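Local atomic coordinates of lipoprotein (Clostridioides difficile, PDB entry 7RAG), a protein that binds the CwlD amidase and allosterically activates this cell-wall hydrolase during spore formation, as a lipoprotein that resembles the LolA family. Residues T47-I59 against L64-I76. Numbering follows the deposited sequence.
Sequences TYKKTDNYKLEVI and LKGKSIEYQGDKI
Y54 and Y71 form one hydrogen-bonded pair of an antiparallel beta ladder, and L56 and I69 form the next. Each pair exchanges two N-H···O=C bonds; the straightest runs from L56 N to I69 O (2.9 Å, 175° at the hydrogen). Two further bonds, V58 N to K67 O and G66 N to V58 O (2.7 Å), carry the pairing into the type II turn L64–K67. There G66 has a positive phi of 84°, where a CB would strike the preceding carbonyl, so glycine suits the corner.

Side chains of Y54, L56, I69 and Y71, aromatic or aliphatic, share one face of the sheet. L56 brings CG to the edge of the Y71 ring, 4.3 Å from CE2. Farther along, V58 has CG1 anti to its backbone N (chi1 -167°), which sets that methyl against L64 CB at 3.5 Å; the branched valine thus packs close beside the turn.

Polar and charged groups take the other face, with K55, E57, S68 and E70. The small S68 meets E57 in a non-hydrogen-bonded pair, CB to CB 4.0 Å. The long lysine chain of K55 reaches across to E70 in a long salt bridge, NZ to OE1 at 3.7 Å, and E70 also has a weak ion pair with K79. N53 and Q72 run side by side, though the orientation of the Q72 amide is uncertain.

This hairpin joins strand 40-58 to strand 68-71, which is followed in the sheet by strand 75-80. Y54 meets F100 edge-to-face, L64 and I69 pack on the amidase chain, and residues 47-58 of strand 40-58 pair antiparallel with a strand of the second subunit, continuing the sheet across that interface.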
# COMPACT_ATOMS: atom_id res chain seq x y z
N THR A 47 0.44 -18.47 0.47
CA THR A 47 -0.58 -18.22 -0.53
C THR A 47 -0.02 -17.36 -1.65
O THR A 47 0.68 -16.37 -1.42
CB THR A 47 -1.78 -17.56 0.12
OG1 THR A 47 -2.36 -18.48 1.04
CG2 THR A 47 -2.82 -17.20 -0.92
N TYR A 48 -0.32 -17.75 -2.88
CA TYR A 48 0.05 -17.00 -4.06
C TYR A 48 -1.19 -16.75 -4.90
O TYR A 48 -1.93 -17.69 -5.22
CB TYR A 48 1.09 -17.77 -4.87
CG TYR A 48 1.34 -17.25 -6.27
CD1 TYR A 48 2.14 -16.14 -6.48
CD2 TYR A 48 0.83 -17.92 -7.38
CE1 TYR A 48 2.42 -15.69 -7.75
CE2 TYR A 48 1.10 -17.46 -8.67
CZ TYR A 48 1.90 -16.34 -8.85
OH TYR A 48 2.19 -15.86 -10.11
N LYS A 49 -1.42 -15.49 -5.26
CA LYS A 49 -2.36 -15.14 -6.31
C LYS A 49 -1.66 -14.20 -7.29
O LYS A 49 -0.93 -13.30 -6.88
CB LYS A 49 -3.66 -14.50 -5.76
CG LYS A 49 -3.48 -13.34 -4.79
N LYS A 50 -1.84 -14.45 -8.58
CA LYS A 50 -1.42 -13.51 -9.61
C LYS A 50 -2.51 -12.44 -9.74
O LYS A 50 -3.69 -12.78 -9.86
CB LYS A 50 -1.20 -14.23 -10.94
CG LYS A 50 -0.01 -13.73 -11.73
CD LYS A 50 0.08 -14.37 -13.11
CE LYS A 50 0.63 -15.77 -13.02
NZ LYS A 50 0.31 -16.57 -14.24
N THR A 51 -2.14 -11.17 -9.63
CA THR A 51 -3.13 -10.11 -9.50
C THR A 51 -2.91 -9.04 -10.56
O THR A 51 -1.80 -8.89 -11.09
CB THR A 51 -3.12 -9.45 -8.10
OG1 THR A 51 -2.01 -8.56 -7.99
CG2 THR A 51 -3.01 -10.49 -7.01
N ASP A 52 -3.98 -8.31 -10.87
CA ASP A 52 -3.93 -7.26 -11.87
C ASP A 52 -3.44 -5.95 -11.26
O ASP A 52 -3.74 -5.63 -10.11
CB ASP A 52 -5.31 -7.05 -12.49
CG ASP A 52 -5.80 -8.28 -13.23
OD1 ASP A 52 -6.98 -8.30 -13.62
OD2 ASP A 52 -5.02 -9.24 -13.41
N ASN A 53 -2.65 -5.21 -12.02
CA ASN A 53 -2.22 -3.87 -11.62
C ASN A 53 -2.44 -2.93 -12.80
O ASN A 53 -1.87 -3.13 -13.87
CB ASN A 53 -0.76 -3.86 -11.17
CG ASN A 53 -0.23 -2.45 -10.92
OD1 ASN A 53 0.14 -1.73 -11.86
ND2 ASN A 53 -0.17 -2.05 -9.66
N TYR A 54 -3.27 -1.92 -12.58
CA TYR A 54 -3.60 -0.92 -13.58
C TYR A 54 -3.07 0.44 -13.13
O TYR A 54 -3.19 0.80 -11.96
CB TYR A 54 -5.10 -0.84 -13.79
CG TYR A 54 -5.72 -1.98 -14.57
CD1 TYR A 54 -5.68 -2.00 -15.95
CD2 TYR A 54 -6.39 -3.02 -13.92
CE1 TYR A 54 -6.27 -3.02 -16.68
CE2 TYR A 54 -6.97 -4.05 -14.64
CZ TYR A 54 -6.91 -4.04 -16.02
OH TYR A 54 -7.49 -5.05 -16.76
N LYS A 55 -2.44 1.19 -14.03
CA LYS A 55 -2.09 2.57 -13.75
C LYS A 55 -2.66 3.45 -14.86
O LYS A 55 -2.46 3.16 -16.04
CB LYS A 55 -0.59 2.75 -13.66
CG LYS A 55 -0.14 4.15 -13.34
CD LYS A 55 1.23 4.13 -12.69
CE LYS A 55 1.89 5.50 -12.75
NZ LYS A 55 2.34 5.94 -11.39
N LEU A 56 -3.42 4.48 -14.47
CA LEU A 56 -3.90 5.50 -15.40
C LEU A 56 -3.22 6.81 -15.02
O LEU A 56 -3.41 7.30 -13.90
CB LEU A 56 -5.41 5.68 -15.35
CG LEU A 56 -6.31 4.52 -14.94
CD1 LEU A 56 -7.76 4.91 -15.17
CD2 LEU A 56 -5.98 3.23 -15.70
N GLU A 57 -2.43 7.36 -15.94
CA GLU A 57 -1.80 8.65 -15.69
C GLU A 57 -2.25 9.66 -16.74
O GLU A 57 -2.24 9.38 -17.94
CB GLU A 57 -0.28 8.52 -15.67
CG GLU A 57 0.42 9.88 -15.73
CD GLU A 57 1.85 9.75 -16.11
OE1 GLU A 57 2.39 8.63 -15.93
OE2 GLU A 57 2.43 10.75 -16.62
N VAL A 58 -2.62 10.85 -16.28
CA VAL A 58 -3.13 11.88 -17.18
C VAL A 58 -1.97 12.69 -17.73
O VAL A 58 -1.08 13.12 -16.99
CB VAL A 58 -4.12 12.79 -16.46
CG1 VAL A 58 -4.83 13.60 -17.49
CG2 VAL A 58 -5.10 11.98 -15.65
N ILE A 59 -1.99 12.91 -19.05
CA ILE A 59 -0.96 13.70 -19.71
C ILE A 59 -1.52 14.97 -20.32
O ILE A 59 -0.89 16.03 -20.23
CB ILE A 59 -0.19 12.87 -20.76
CG1 ILE A 59 -1.12 12.27 -21.80
CG2 ILE A 59 0.63 11.77 -20.11
CD1 ILE A 59 -0.36 11.59 -22.93
N LEU A 64 -3.93 18.51 -15.31
CA LEU A 64 -3.92 17.16 -14.78
C LEU A 64 -2.63 16.41 -15.04
O LEU A 64 -2.44 15.33 -14.47
CB LEU A 64 -5.08 16.37 -15.36
CG LEU A 64 -6.47 16.93 -15.09
CD1 LEU A 64 -7.51 16.04 -15.72
CD2 LEU A 64 -6.73 17.11 -13.62
N LYS A 65 -1.74 16.95 -15.87
CA LYS A 65 -0.56 16.23 -16.32
C LYS A 65 0.21 15.68 -15.14
O LYS A 65 0.47 16.39 -14.17
CB LYS A 65 0.32 17.17 -17.14
CG LYS A 65 1.60 16.55 -17.68
CD LYS A 65 2.55 17.63 -18.23
CE LYS A 65 3.75 17.02 -18.91
NZ LYS A 65 4.85 18.02 -19.22
N GLY A 66 0.53 14.39 -15.20
CA GLY A 66 1.27 13.74 -14.14
C GLY A 66 0.44 13.25 -12.98
O GLY A 66 0.98 12.55 -12.12
N LYS A 67 -0.84 13.61 -12.89
CA LYS A 67 -1.71 13.01 -11.89
C LYS A 67 -2.06 11.59 -12.31
O LYS A 67 -2.12 11.27 -13.50
CB LYS A 67 -2.98 13.84 -11.71
CG LYS A 67 -2.68 15.21 -11.15
CD LYS A 67 -3.85 16.12 -11.26
CE LYS A 67 -3.78 17.22 -10.25
NZ LYS A 67 -2.65 18.11 -10.51
N SER A 68 -2.22 10.71 -11.32
CA SER A 68 -2.41 9.31 -11.67
C SER A 68 -3.31 8.62 -10.65
O SER A 68 -3.49 9.08 -9.52
CB SER A 68 -1.07 8.57 -11.80
OG SER A 68 -0.32 8.56 -10.59
N ILE A 69 -3.88 7.50 -11.09
CA ILE A 69 -4.62 6.59 -10.24
C ILE A 69 -4.09 5.19 -10.51
O ILE A 69 -4.01 4.77 -11.67
CB ILE A 69 -6.13 6.65 -10.50
CG1 ILE A 69 -6.68 8.00 -10.06
CG2 ILE A 69 -6.82 5.54 -9.76
CD1 ILE A 69 -8.12 8.25 -10.52
N GLU A 70 -3.76 4.47 -9.46
CA GLU A 70 -3.18 3.14 -9.54
C GLU A 70 -4.07 2.15 -8.79
O GLU A 70 -4.42 2.39 -7.63
CB GLU A 70 -1.78 3.18 -8.95
CG GLU A 70 -0.88 2.09 -9.40
CD GLU A 70 0.55 2.32 -8.92
OE1 GLU A 70 1.03 3.49 -9.02
OE2 GLU A 70 1.17 1.35 -8.42
N TYR A 71 -4.48 1.08 -9.47
CA TYR A 71 -5.30 0.02 -8.91
C TYR A 71 -4.44 -1.22 -8.72
O TYR A 71 -3.96 -1.80 -9.70
CB TYR A 71 -6.48 -0.32 -9.83
CG TYR A 71 -7.44 0.82 -10.10
CD1 TYR A 71 -8.60 0.98 -9.33
CD2 TYR A 71 -7.21 1.74 -11.13
CE1 TYR A 71 -9.48 2.02 -9.58
CE2 TYR A 71 -8.09 2.77 -11.38
CZ TYR A 71 -9.22 2.90 -10.61
OH TYR A 71 -10.09 3.92 -10.85
N GLN A 72 -4.26 -1.65 -7.46
CA GLN A 72 -3.32 -2.73 -7.15
C GLN A 72 -4.03 -3.99 -6.66
O GLN A 72 -3.84 -5.08 -7.20
CB GLN A 72 -2.31 -2.28 -6.10
CG GLN A 72 -1.69 -0.92 -6.35
CD GLN A 72 -0.17 -0.99 -6.42
OE1 GLN A 72 0.41 -2.07 -6.37
NE2 GLN A 72 0.48 0.17 -6.55
N GLY A 73 -4.78 -3.86 -5.59
CA GLY A 73 -5.45 -4.98 -4.98
C GLY A 73 -6.72 -4.46 -4.37
O GLY A 73 -7.57 -3.87 -5.04
N ASP A 74 -6.86 -4.69 -3.08
CA ASP A 74 -7.82 -3.98 -2.25
C ASP A 74 -7.49 -2.48 -2.16
O ASP A 74 -8.19 -1.74 -1.46
CB ASP A 74 -7.86 -4.61 -0.86
N LYS A 75 -6.43 -2.01 -2.84
CA LYS A 75 -5.94 -0.64 -2.68
C LYS A 75 -6.05 0.17 -3.97
O LYS A 75 -6.00 -0.36 -5.09
CB LYS A 75 -4.49 -0.62 -2.19
N ILE A 76 -6.19 1.49 -3.78
CA ILE A 76 -6.15 2.47 -4.86
C ILE A 76 -5.24 3.61 -4.42
O ILE A 76 -5.38 4.11 -3.30
CB ILE A 76 -7.56 2.98 -5.21
CG1 ILE A 76 -8.35 1.90 -5.95
CG2 ILE A 76 -7.48 4.28 -6.01
CD1 ILE A 76 -9.79 2.23 -6.09